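Local coordinates for protein formiminotetrahydrofolate cyclodeaminase (Thermotoga maritima, PDB 1O5H) that probably catalyses the cyclodeamination of formiminotetrahydrofolate to methenyltetrahydrofolate with release of ammonia, at residues 17-20 with 21-24; 88-91 with 92-96; 121-124 with 125-128; 194-197 with 198-202; 66-69 with 70-74. One frame throughout, in Å; residues are numbered along the deposited sequence.

Contact 1: 17-20 with 21-24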
loop_
_atom_site.group_PDB
_atom_site.type_symbol
_atom_site.label_atom_id
_atom_site.label_comp_id
_atom_site.label_asym_id
_atom_site.label_seq_id
_atom_site.Cartn_x
_atom_site.Cartn_y
_atom_site.Cartn_z
ATOM N N ARG A 17 -18.100 1.841 -1.847
ATOM C CA ARG A 17 -19.184 1.282 -1.068
ATOM C C ARG A 17 -18.921 -0.193 -0.725
ATOM O O ARG A 17 -19.661 -0.801 0.040
ATOM C CB ARG A 17 -20.549 1.563 -1.715
ATOM C CG ARG A 17 -21.116 2.996 -1.398
ATOM C CD ARG A 17 -22.663 3.181 -1.611
ATOM N N LEU A 18 -17.827 -0.748 -1.238
ATOM C CA LEU A 18 -17.452 -2.116 -0.897
ATOM C C LEU A 18 -16.802 -2.162 0.454
ATOM O O LEU A 18 -16.076 -1.241 0.833
ATOM C CB LEU A 18 -16.470 -2.678 -1.910
ATOM C CG LEU A 18 -17.017 -2.961 -3.311
ATOM C CD1 LEU A 18 -15.878 -2.934 -4.334
ATOM C CD2 LEU A 18 -17.767 -4.294 -3.330
ATOM N N SER A 19 -17.037 -3.238 1.191
ATOM C CA SER A 19 -16.358 -3.395 2.468
ATOM C C SER A 19 -14.969 -3.916 2.204
ATOM O O SER A 19 -14.710 -4.515 1.162
ATOM C CB SER A 19 -17.100 -4.346 3.395
ATOM O OG SER A 19 -16.843 -5.687 3.031
ATOM N N LEU A 20 -14.086 -3.699 3.166
ATOM C CA LEU A 20 -12.726 -4.193 3.089
ATOM C C LEU A 20 -12.641 -5.712 2.864
ATOM O O LEU A 20 -11.862 -6.173 2.014
ATOM C CB LEU A 20 -11.938 -3.762 4.325
ATOM C CG LEU A 20 -11.761 -2.245 4.444
ATOM C CD1 LEU A 20 -11.356 -1.867 5.851
ATOM C CD2 LEU A 20 -10.716 -1.776 3.455
ATOM N N LYS A 21 -13.438 -6.487 3.601
ATOM C CA LYS A 21 -13.480 -7.929 3.381
ATOM C C LYS A 21 -13.932 -8.232 1.956
ATOM O O LYS A 21 -13.279 -9.019 1.286
ATOM C CB LYS A 21 -14.395 -8.614 4.379
ATOM C CG LYS A 21 -14.583 -10.086 4.127
ATOM C CD LYS A 21 -15.308 -10.736 5.282
ATOM C CE LYS A 21 -15.970 -12.031 4.837
ATOM N NZ LYS A 21 -15.026 -12.839 4.019
ATOM N N GLU A 22 -15.025 -7.597 1.507
ATOM C CA GLU A 22 -15.538 -7.751 0.138
ATOM C C GLU A 22 -14.464 -7.458 -0.902
ATOM O O GLU A 22 -14.133 -8.322 -1.731
ATOM C CB GLU A 22 -16.719 -6.815 -0.136
ATOM C CG GLU A 22 -18.102 -7.380 0.134
ATOM C CD GLU A 22 -19.175 -6.298 0.103
ATOM O OE1 GLU A 22 -19.012 -5.261 0.791
ATOM O OE2 GLU A 22 -20.191 -6.480 -0.606
ATOM N N PHE A 23 -13.930 -6.235 -0.873
ATOM C CA PHE A 23 -12.929 -5.847 -1.864
ATOM C C PHE A 23 -11.800 -6.867 -1.929
ATOM O O PHE A 23 -11.371 -7.252 -3.019
ATOM C CB PHE A 23 -12.349 -4.456 -1.608
ATOM C CG PHE A 23 -11.304 -4.046 -2.622
ATOM C CD1 PHE A 23 -11.659 -3.802 -3.951
ATOM C CD2 PHE A 23 -9.975 -3.907 -2.256
ATOM C CE1 PHE A 23 -10.720 -3.434 -4.893
ATOM C CE2 PHE A 23 -9.002 -3.533 -3.209
ATOM C CZ PHE A 23 -9.378 -3.305 -4.536
ATOM N N CYS A 24 -11.328 -7.303 -0.763
ATOM C CA CYS A 24 -10.245 -8.275 -0.708
ATOM C C CYS A 24 -10.646 -9.589 -1.312
ATOM O O CYS A 24 -9.999 -10.055 -2.225
ATOM C CB CYS A 24 -9.730 -8.468 0.720
ATOM S SG CYS A 24 -8.528 -7.200 1.158
#
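Ser19 and Glu22 form a capping box at the start of helix 20-28, with Ser19 in the N-cap position. Two reciprocal bonds define the box. Ser19 OG accepts from the backbone Glu22 N at 3.0 Å, while Ser19 N donates to Glu22 OE1 at 2.9 Å, with 163° at the hydrogen. The serine hydroxyl also gives its own proton to Glu22 OE1, 3.1 Å from Ser19 OG, so that one carboxylate oxygen takes two donors from a single residue. Both meet it on the anti side of the carboxylate, the amide more tilted out of the plane than the hydroxyl. Ser19 OG can serve the two partners because it lies between the backbone N and the carbonyl carbon (chi1 79°), which turns it back toward the first turn of the helix. With an alanine in place of Ser19, Glu22 N would probably lose its capping acceptor and Glu22 OE1 one of its two donors, leaving the carboxylate held by the Ser19 amide alone and less firmly fixed. Behind the box the regular helix takes over, as Phe23 N bonds to Ser19 O and Cys24 N to Leu20 O. A chi1 of 180° carries the Phe23 ring onto Val39 and Val42 of helix 36-56. The amine of Lys21 turns instead to Asp25. Leu20 packs on Leu20 of the second subunit, and Leu18, Leu20 and Lys21 make backbone hydrogen bonds to that chain, so the capped turn belongs to the dimer interface. Flanking the box, Leu18 CD1 meets the Phe23 ring obliquely, 4.3 Å from Phe23 CD1.

Contact 2: 88-91 with 92-96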
loop_
_atom_site.group_PDB
_atom_site.type_symbol
_atom_site.label_atom_id
_atom_site.label_comp_id
_atom_site.label_asym_id
_atom_site.label_seq_id
_atom_site.Cartn_x
_atom_site.Cartn_y
_atom_site.Cartn_z
ATOM N N LEU A 88 -10.828 5.598 -10.614
ATOM C CA LEU A 88 -9.834 4.908 -11.456
ATOM C C LEU A 88 -9.759 3.412 -11.195
ATOM O O LEU A 88 -9.363 2.650 -12.055
ATOM C CB LEU A 88 -8.457 5.550 -11.339
ATOM C CG LEU A 88 -8.389 6.922 -11.998
ATOM C CD1 LEU A 88 -7.233 7.727 -11.488
ATOM C CD2 LEU A 88 -8.301 6.763 -13.485
ATOM N N ALA A 89 -10.141 2.992 -10.001
ATOM C CA ALA A 89 -10.216 1.583 -9.711
ATOM C C ALA A 89 -11.324 0.998 -10.564
ATOM O O ALA A 89 -11.099 0.002 -11.229
ATOM C CB ALA A 89 -10.467 1.359 -8.246
ATOM N N LYS A 90 -12.498 1.631 -10.578
ATOM C CA LYS A 90 -13.648 1.203 -11.401
ATOM C C LYS A 90 -13.212 1.095 -12.858
ATOM O O LYS A 90 -13.424 0.065 -13.501
ATOM C CB LYS A 90 -14.790 2.224 -11.255
ATOM C CG LYS A 90 -16.180 1.892 -11.794
ATOM C CD LYS A 90 -17.058 3.142 -11.511
ATOM C CE LYS A 90 -18.391 3.303 -12.280
ATOM N NZ LYS A 90 -19.326 2.145 -12.376
ATOM N N LYS A 91 -12.579 2.157 -13.364
ATOM C CA LYS A 91 -12.113 2.177 -14.743
ATOM C C LYS A 91 -11.205 1.004 -15.021
ATOM O O LYS A 91 -11.376 0.345 -16.032
ATOM C CB LYS A 91 -11.377 3.466 -15.071
ATOM C CG LYS A 91 -12.265 4.643 -15.356
ATOM C CD LYS A 91 -11.655 5.477 -16.464
ATOM C CE LYS A 91 -12.629 6.538 -16.975
ATOM N NZ LYS A 91 -12.395 7.823 -16.268
ATOM N N ASP A 92 -10.250 0.731 -14.129
ATOM C CA ASP A 92 -9.292 -0.358 -14.333
ATOM C C ASP A 92 -10.004 -1.674 -14.599
ATOM O O ASP A 92 -9.574 -2.451 -15.447
ATOM C CB ASP A 92 -8.378 -0.513 -13.126
ATOM C CG ASP A 92 -7.350 -1.650 -13.286
ATOM O OD1 ASP A 92 -6.236 -1.372 -13.789
ATOM O OD2 ASP A 92 -7.550 -2.831 -12.889
HETATM N N MSE A 93 -11.098 -1.917 -13.886
HETATM C CA MSE A 93 -11.836 -3.160 -14.049
HETATM C C MSE A 93 -12.637 -3.124 -15.306
HETATM O O MSE A 93 -12.717 -4.110 -16.015
HETATM C CB MSE A 93 -12.735 -3.412 -12.860
HETATM C CG MSE A 93 -11.983 -3.184 -11.556
HETATM SE SE MSE A 93 -13.050 -3.435 -9.938
HETATM C CE MSE A 93 -12.094 -2.182 -8.690
ATOM N N GLU A 94 -13.208 -1.974 -15.599
ATOM C CA GLU A 94 -13.901 -1.798 -16.854
ATOM C C GLU A 94 -12.948 -1.917 -18.027
ATOM O O GLU A 94 -13.256 -2.569 -19.019
ATOM C CB GLU A 94 -14.588 -0.450 -16.887
ATOM C CG GLU A 94 -15.704 -0.308 -15.872
ATOM C CD GLU A 94 -16.320 1.072 -15.909
ATOM O OE1 GLU A 94 -16.023 1.824 -16.864
ATOM O OE2 GLU A 94 -17.089 1.413 -14.983
ATOM N N ALA A 95 -11.783 -1.296 -17.907
ATOM C CA ALA A 95 -10.822 -1.292 -18.994
ATOM C C ALA A 95 -10.387 -2.704 -19.324
ATOM O O ALA A 95 -10.215 -3.041 -20.500
ATOM C CB ALA A 95 -9.632 -0.429 -18.652
ATOM N N PHE A 96 -10.231 -3.524 -18.287
ATOM C CA PHE A 96 -9.806 -4.913 -18.460
ATOM C C PHE A 96 -10.862 -5.734 -19.154
ATOM O O PHE A 96 -10.537 -6.555 -19.989
ATOM C CB PHE A 96 -9.460 -5.582 -17.132
ATOM C CG PHE A 96 -8.787 -6.921 -17.288
ATOM C CD1 PHE A 96 -9.519 -8.048 -17.704
ATOM C CD2 PHE A 96 -7.407 -7.059 -17.014
ATOM C CE1 PHE A 96 -8.894 -9.295 -17.859
ATOM C CE2 PHE A 96 -6.760 -8.308 -17.153
ATOM C CZ PHE A 96 -7.509 -9.429 -17.578
#
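In the C-terminal half of helix 68-100, Lys90 and Glu94 form a salt bridge four residues apart, one turn along an alpha helix. Their chains cross obliquely, and the charged ends are 3.5 Å apart from Lys90 NZ to Glu94 OE2. The same oxygen also touches the aliphatic part of the lysine, 3.4 Å from Lys90 CG, so the carboxylate rests along the methylene chain as well as against the amine. The torsions explain this. Lys90 sets CG anti to its backbone N (chi1 -169°) and bends at its last torsion, while Glu94 runs out extended beyond CG. A methionine in place of Lys90 would probably leave the Glu94 carboxylate without its positive mate. On another side of the helix the apolar pair Ala89 and Met93, a selenomethionine, meets with Ala89 CB 3.9 Å from Met93 CE. Both residues of that pair face helix 36-56, Ala89 on Ser41 and Met93 on Ala38, and Lys90 also leans on Glu14 and Val15. The backbone evidence is regular: Asp92 N bonds to Leu88 O at 3.0 Å, and Glu94 N to Lys90 O at 2.9 Å with 167° at the hydrogen. Apolar side chains turned to neighbouring helices, with an i to i+4 ion pair on a less buried flank, are typical of an amphipathic helix in an all-helical bundle.

Contact 3: 121-124 with 125-128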
loop_
_atom_site.group_PDB
_atom_site.type_symbol
_atom_site.label_atom_id
_atom_site.label_comp_id
_atom_site.label_asym_id
_atom_site.label_seq_id
_atom_site.Cartn_x
_atom_site.Cartn_y
_atom_site.Cartn_z
ATOM N N PRO A 121 -3.827 3.273 -15.318
ATOM C CA PRO A 121 -2.735 3.346 -14.327
ATOM C C PRO A 121 -1.924 4.620 -14.501
ATOM O O PRO A 121 -1.522 5.225 -13.517
ATOM C CB PRO A 121 -1.894 2.092 -14.585
ATOM C CG PRO A 121 -2.344 1.526 -15.902
ATOM C CD PRO A 121 -3.681 2.111 -16.209
HETATM N N MSE A 122 -1.733 5.054 -15.740
HETATM C CA MSE A 122 -1.089 6.329 -15.998
HETATM C C MSE A 122 -1.755 7.417 -15.168
HETATM O O MSE A 122 -1.078 8.170 -14.469
HETATM C CB MSE A 122 -1.152 6.653 -17.495
HETATM C CG MSE A 122 -0.185 7.735 -17.955
HETATM SE SE MSE A 122 1.667 7.671 -17.256
HETATM C CE MSE A 122 2.190 6.100 -17.970
ATOM N N ASP A 123 -3.085 7.465 -15.217
ATOM C CA ASP A 123 -3.833 8.461 -14.456
ATOM C C ASP A 123 -3.620 8.293 -12.970
ATOM O O ASP A 123 -3.371 9.276 -12.278
ATOM C CB ASP A 123 -5.301 8.474 -14.852
ATOM C CG ASP A 123 -5.505 9.109 -16.229
ATOM O OD1 ASP A 123 -4.548 9.777 -16.696
ATOM O OD2 ASP A 123 -6.552 9.006 -16.923
ATOM N N VAL A 124 -3.645 7.050 -12.490
ATOM C CA VAL A 124 -3.376 6.790 -11.083
ATOM C C VAL A 124 -2.042 7.387 -10.708
ATOM O O VAL A 124 -1.929 8.056 -9.679
ATOM C CB VAL A 124 -3.348 5.293 -10.741
ATOM C CG1 VAL A 124 -2.955 5.111 -9.305
ATOM C CG2 VAL A 124 -4.702 4.670 -10.975
ATOM N N ILE A 125 -1.036 7.167 -11.541
ATOM C CA ILE A 125 0.289 7.719 -11.277
ATOM C C ILE A 125 0.280 9.239 -11.187
ATOM O O ILE A 125 0.985 9.838 -10.381
ATOM C CB ILE A 125 1.277 7.290 -12.355
ATOM C CG1 ILE A 125 1.617 5.812 -12.200
ATOM C CG2 ILE A 125 2.531 8.106 -12.259
ATOM C CD1 ILE A 125 2.432 5.244 -13.326
ATOM N N ARG A 126 -0.522 9.882 -12.017
ATOM C CA ARG A 126 -0.545 11.326 -11.947
ATOM C C ARG A 126 -1.060 11.746 -10.602
ATOM O O ARG A 126 -0.490 12.631 -9.996
ATOM C CB ARG A 126 -1.427 11.918 -13.009
ATOM C CG ARG A 126 -0.947 11.791 -14.405
ATOM C CD ARG A 126 -1.822 12.617 -15.286
ATOM N NE ARG A 126 -1.704 12.241 -16.680
ATOM C CZ ARG A 126 -2.057 13.042 -17.667
ATOM N NH1 ARG A 126 -1.937 12.642 -18.938
ATOM N NH2 ARG A 126 -2.520 14.256 -17.375
ATOM N N VAL A 127 -2.132 11.122 -10.130
ATOM C CA VAL A 127 -2.605 11.420 -8.782
ATOM C C VAL A 127 -1.486 11.177 -7.767
ATOM O O VAL A 127 -1.253 11.995 -6.879
ATOM C CB VAL A 127 -3.847 10.612 -8.399
ATOM C CG1 VAL A 127 -4.306 10.993 -7.005
ATOM C CG2 VAL A 127 -4.988 10.814 -9.429
HETATM N N MSE A 128 -0.754 10.089 -7.928
HETATM C CA MSE A 128 0.377 9.854 -7.045
HETATM C C MSE A 128 1.390 10.976 -7.108
HETATM O O MSE A 128 1.861 11.434 -6.069
HETATM C CB MSE A 128 1.042 8.502 -7.309
HETATM C CG MSE A 128 0.174 7.313 -6.897
HETATM SE SE MSE A 128 -0.396 7.371 -4.991
HETATM C CE MSE A 128 -2.101 8.376 -5.082
#
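Asp123 and Arg126, one turn apart on helix 107-141, lie side by side and point the same way, yet their flat groups are nearly perpendicular. This helix runs through the core of an all-helical bundle, the centre of the contact being about 5 Å from the centre of the chain. The carboxylate and guanidinium planes are 87° apart, and Asp123 OD1 sits over one face of the guanidinium rather than at its edge. The separation of 3.8 Å from Asp123 OD1 to Arg126 NE makes this a long salt bridge, held by charge alone, with no N-H aimed at the oxygen. Arg126 NE has its stronger partner in Glu187 of helix 178-206. With CG beside the backbone N (chi1 -69°), the extended chain carries Arg126 NE past Asp123 OD1, and the two side chains run alongside each other.

The other faces of this helix are apolar and covered by neighbours. Pro121 and Val124 both lean on Glu164 of helix 147-172, and selenomethionine Met122 reaches Val168 there. Val127 packs on Ala81 and Leu85, and Met128, also a selenomethionine, on Leu85 and Cys48. Pro121 has no N-H for the turn before it, and the helix kinks at that point, but its carbonyl is used: Ile125 N bonds to Pro121 O at 2.8 Å. Within 121-128 the i to i+4 pattern is unbroken, up to Met128 N bonding to Val124 O at 2.9 Å.

Contact 4: 194-197 with 198-202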
loop_
_atom_site.group_PDB
_atom_site.type_symbol
_atom_site.label_atom_id
_atom_site.label_comp_id
_atom_site.label_asym_id
_atom_site.label_seq_id
_atom_site.Cartn_x
_atom_site.Cartn_y
_atom_site.Cartn_z
ATOM N N GLN A 194 9.504 13.000 -10.741
ATOM C CA GLN A 194 8.855 13.895 -9.792
ATOM C C GLN A 194 8.559 13.139 -8.523
ATOM O O GLN A 194 8.969 13.553 -7.435
ATOM C CB GLN A 194 7.616 14.543 -10.400
ATOM C CG GLN A 194 7.982 15.755 -11.300
ATOM C CD GLN A 194 6.788 16.320 -12.053
ATOM O OE1 GLN A 194 5.709 16.469 -11.474
ATOM N NE2 GLN A 194 6.972 16.633 -13.355
ATOM N N ILE A 195 7.941 11.977 -8.679
ATOM C CA ILE A 195 7.594 11.139 -7.563
ATOM C C ILE A 195 8.829 10.635 -6.780
ATOM O O ILE A 195 8.863 10.748 -5.560
ATOM C CB ILE A 195 6.702 9.970 -8.033
ATOM C CG1 ILE A 195 5.331 10.492 -8.462
ATOM C CG2 ILE A 195 6.519 8.947 -6.916
ATOM C CD1 ILE A 195 4.499 9.450 -9.101
ATOM N N GLU A 196 9.834 10.089 -7.463
ATOM C CA GLU A 196 11.070 9.693 -6.782
ATOM C C GLU A 196 11.659 10.831 -5.988
ATOM O O GLU A 196 12.028 10.639 -4.825
ATOM C CB GLU A 196 12.140 9.260 -7.776
ATOM C CG GLU A 196 12.172 7.772 -8.068
ATOM C CD GLU A 196 12.119 6.937 -6.802
ATOM O OE1 GLU A 196 13.033 7.073 -5.940
ATOM O OE2 GLU A 196 11.147 6.148 -6.671
ATOM N N GLY A 197 11.745 12.006 -6.626
ATOM C CA GLY A 197 12.361 13.153 -6.020
ATOM C C GLY A 197 11.677 13.516 -4.738
ATOM O O GLY A 197 12.318 13.514 -3.688
ATOM N N CYS A 198 10.378 13.826 -4.819
ATOM C CA CYS A 198 9.598 14.105 -3.617
ATOM C C CYS A 198 9.799 13.007 -2.567
ATOM O O CYS A 198 10.055 13.269 -1.405
ATOM C CB CYS A 198 8.123 14.210 -3.968
ATOM S SG CYS A 198 7.661 15.742 -4.825
ATOM N N TYR A 199 9.704 11.767 -2.998
ATOM C CA TYR A 199 9.806 10.649 -2.102
ATOM C C TYR A 199 11.102 10.657 -1.300
ATOM O O TYR A 199 11.091 10.551 -0.061
ATOM C CB TYR A 199 9.753 9.373 -2.901
ATOM C CG TYR A 199 9.884 8.152 -2.061
ATOM C CD1 TYR A 199 8.994 7.930 -1.011
ATOM C CD2 TYR A 199 10.870 7.190 -2.330
ATOM C CE1 TYR A 199 9.078 6.784 -0.210
ATOM C CE2 TYR A 199 10.972 6.045 -1.551
ATOM C CZ TYR A 199 10.064 5.858 -0.483
ATOM O OH TYR A 199 10.133 4.760 0.313
ATOM N N GLN A 200 12.212 10.750 -2.016
ATOM C CA GLN A 200 13.517 10.766 -1.403
ATOM C C GLN A 200 13.651 11.971 -0.449
ATOM O O GLN A 200 14.051 11.807 0.713
ATOM C CB GLN A 200 14.570 10.804 -2.495
ATOM C CG GLN A 200 15.668 9.782 -2.314
ATOM C CD GLN A 200 15.192 8.369 -2.565
ATOM O OE1 GLN A 200 15.055 7.568 -1.632
ATOM N NE2 GLN A 200 14.927 8.062 -3.822
ATOM N N ARG A 201 13.284 13.170 -0.918
ATOM C CA ARG A 201 13.278 14.342 -0.048
ATOM C C ARG A 201 12.446 14.073 1.205
ATOM O O ARG A 201 12.931 14.285 2.299
ATOM C CB ARG A 201 12.837 15.617 -0.782
ATOM C CG ARG A 201 13.920 16.222 -1.662
ATOM C CD ARG A 201 13.536 17.542 -2.288
ATOM N NE ARG A 201 12.302 17.439 -3.079
ATOM C CZ ARG A 201 12.237 16.984 -4.329
ATOM N NH1 ARG A 201 13.335 16.572 -4.958
ATOM N NH2 ARG A 201 11.069 16.942 -4.958
ATOM N N VAL A 202 11.221 13.579 1.059
ATOM C CA VAL A 202 10.399 13.334 2.233
ATOM C C VAL A 202 11.106 12.378 3.188
ATOM O O VAL A 202 11.334 12.723 4.355
ATOM C CB VAL A 202 9.045 12.796 1.885
ATOM C CG1 VAL A 202 8.308 12.379 3.167
ATOM C CG2 VAL A 202 8.270 13.844 1.104
#
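This is an i to i+4 contact within helix 178-206, whose buried side packs on helices 107-141 and 147-172. Arg201 folds back over Gly197, so that Gly197 O stands 3.4 Å above the centre of the guanidinium plane, against its face. The bend at chi3 (-57°) brings the group down over the glycine backbone, where no side chain stands. Gly197 O is meanwhile engaged by the backbone: Arg201 N donates to it at 3.0 Å, with 175° at the hydrogen. Because the oxygen lies over the face, no guanidinium N-H is directed at it; Arg201 NE instead forms a salt bridge with Glu136 on helix 107-141.

On another flank Glu196 and Gln200 run side by side and point the same way, with carboxylate and amide planes 40° apart. Glu196 OE1 lies 3.0 Å from Gln200 NE2, and it also stands near the edge of the Tyr199 ring, 4.2 Å from Tyr199 CD2. Tyr199 itself reaches outward from this pair. Its hydroxyl bonds to Asp155 and its ring stacks on His158, which also makes a weak hydrogen bond with Glu196; Gln162 of the second subunit packs against the tyrosine. Beneath these groups Gln200 N bonds to Glu196 O at 2.8 Å. Chemically, the buried tyrosine hydroxyl is satisfied by an acid, and the guanidinium, laid flat on a carbonyl, probably gains a mild electrostatic attraction there while its main charge partner is Glu136.

Contact 5: 66-69 with 70-74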
loop_
_atom_site.group_PDB
_atom_site.type_symbol
_atom_site.label_atom_id
_atom_site.label_comp_id
_atom_site.label_asym_id
_atom_site.label_seq_id
_atom_site.Cartn_x
_atom_site.Cartn_y
_atom_site.Cartn_z
ATOM N N ASP A 66 0.071 30.194 10.198
ATOM C CA ASP A 66 0.482 30.828 8.941
ATOM C C ASP A 66 0.694 29.853 7.780
ATOM O O ASP A 66 1.185 30.247 6.718
ATOM C CB ASP A 66 1.719 31.703 9.146
ATOM C CG ASP A 66 2.880 30.938 9.742
ATOM O OD1 ASP A 66 3.367 29.975 9.090
ATOM O OD2 ASP A 66 3.365 31.247 10.862
ATOM N N VAL A 67 0.349 28.584 7.997
ATOM C CA VAL A 67 0.301 27.590 6.912
ATOM C C VAL A 67 -1.097 26.975 6.816
ATOM O O VAL A 67 -1.314 26.013 6.088
ATOM C CB VAL A 67 1.393 26.469 7.034
ATOM C CG1 VAL A 67 2.805 27.043 6.883
ATOM C CG2 VAL A 67 1.252 25.684 8.329
ATOM N N GLU A 68 -2.045 27.546 7.552
ATOM C CA GLU A 68 -3.422 27.065 7.532
ATOM C C GLU A 68 -4.125 27.145 6.176
ATOM O O GLU A 68 -4.748 26.162 5.763
ATOM C CB GLU A 68 -4.252 27.773 8.578
ATOM C CG GLU A 68 -4.638 26.883 9.734
ATOM C CD GLU A 68 -6.109 27.025 10.043
ATOM O OE1 GLU A 68 -6.915 26.940 9.086
ATOM O OE2 GLU A 68 -6.458 27.237 11.229
ATOM N N PRO A 69 -4.075 28.293 5.493
ATOM C CA PRO A 69 -4.541 28.344 4.116
ATOM C C PRO A 69 -4.035 27.126 3.353
ATOM O O PRO A 69 -4.830 26.411 2.733
ATOM C CB PRO A 69 -3.919 29.639 3.563
ATOM C CG PRO A 69 -3.200 30.284 4.702
ATOM C CD PRO A 69 -3.643 29.621 5.964
ATOM N N GLU A 70 -2.732 26.869 3.439
ATOM C CA GLU A 70 -2.119 25.728 2.751
ATOM C C GLU A 70 -2.679 24.369 3.193
ATOM O O GLU A 70 -2.797 23.459 2.378
ATOM C CB GLU A 70 -0.586 25.766 2.891
ATOM C CG GLU A 70 0.175 24.830 1.957
ATOM C CD GLU A 70 -0.088 25.103 0.481
ATOM O OE1 GLU A 70 -0.685 26.165 0.156
ATOM O OE2 GLU A 70 0.306 24.250 -0.354
HETATM N N MSE A 71 -3.030 24.244 4.472
HETATM C CA MSE A 71 -3.538 22.982 5.019
HETATM C C MSE A 71 -4.965 22.700 4.577
HETATM O O MSE A 71 -5.284 21.591 4.159
HETATM C CB MSE A 71 -3.423 22.932 6.552
HETATM C CG MSE A 71 -1.990 22.973 7.065
HETATM SE SE MSE A 71 -0.910 21.454 6.512
HETATM C CE MSE A 71 0.754 22.334 5.904
ATOM N N GLU A 72 -5.832 23.700 4.642
ATOM C CA GLU A 72 -7.194 23.501 4.155
ATOM C C GLU A 72 -7.213 23.176 2.672
ATOM O O GLU A 72 -8.062 22.421 2.207
ATOM C CB GLU A 72 -8.058 24.707 4.442
ATOM C CG GLU A 72 -8.631 24.668 5.846
ATOM C CD GLU A 72 -8.790 26.056 6.470
ATOM O OE1 GLU A 72 -8.152 27.021 5.987
ATOM O OE2 GLU A 72 -9.546 26.188 7.461
ATOM N N ARG A 73 -6.250 23.739 1.951
ATOM C CA ARG A 73 -6.077 23.494 0.533
ATOM C C ARG A 73 -5.760 22.018 0.271
ATOM O O ARG A 73 -6.263 21.432 -0.696
ATOM C CB ARG A 73 -4.968 24.401 -0.013
ATOM C CG ARG A 73 -4.952 24.557 -1.536
ATOM C CD ARG A 73 -3.602 25.007 -2.123
ATOM N NE ARG A 73 -2.525 24.078 -1.764
ATOM C CZ ARG A 73 -2.280 22.918 -2.385
ATOM N NH1 ARG A 73 -3.026 22.535 -3.424
ATOM N NH2 ARG A 73 -1.282 22.138 -1.968
ATOM N N ILE A 74 -4.939 21.426 1.134
ATOM C CA ILE A 74 -4.531 20.040 0.983
ATOM C C ILE A 74 -5.686 19.116 1.324
ATOM O O ILE A 74 -6.008 18.197 0.566
ATOM C CB ILE A 74 -3.309 19.725 1.872
ATOM C CG1 ILE A 74 -2.091 20.487 1.370
ATOM C CG2 ILE A 74 -3.008 18.231 1.859
ATOM C CD1 ILE A 74 -0.938 20.474 2.308
#
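Val67 and Met71 lie side by side at the start of helix 68-100, pointing the same way, with Val67 CG2 4.2 Å from the selenomethionine methyl Met71 CE. Val67 occupies the N-cap position, and its carbonyl takes the first i to i+4 bond, Met71 N to Val67 O at 2.9 Å. Met71 is bent at chi2 (-63°) and at chi3, which curls its tail back beside the valine; it also packs on Leu138 and Phe141 of helix 107-141. Next, Glu68 crosses Glu72 with their carboxylate planes 77° apart, and the like charges come close, 3.2 Å from Glu68 OE1 to Glu72 OE2. Each acid has a partner nearby: Glu68 OE2 accepts from the backbone N of Lys60, and Glu72 OE2 forms a salt bridge with Arg59. Pro69 follows in the first turn, where a nitrogen without a hydrogen costs no helical bond. Its carbonyl accepts from Arg73 N at 3.1 Å. That turn sets Arg73 beside Glu70, and Arg73 NH2 meets Glu70 OE2 at 3.1 Å from above the carboxylate plane, in a salt bridge; the same NH2 is shared with Glu134 of helix 107-141.

The chemistry implies that acids gathered near a helix N-terminus are probably stabilised by the helix dipole, while any repulsion between Glu68 and Glu72 is probably eased by Arg59 and the Lys60 amide.

All five contacts are local, so none closes a long loop, nests in another or crosses it. From the N terminus come contact 1 at the start of helix 20-28, contact 5 at the start of helix 68-100, contact 2 further along that helix, contact 3 on helix 107-141 and contact 4 on helix 178-206. Three packing touches tie these helices together: Phe23 CE1 to Met93 CE (4.2 Å) joins 20-28 to 68-100, Leu88 CD2 to Asp123 CB (3.7 Å) joins 68-100 to 107-141, and Ile125 O to Ile195 CD1 (3.8 Å) joins 107-141 to 178-206. Contact 3 thus sits between contacts 2 and 4, while contact 5 touches none of the others.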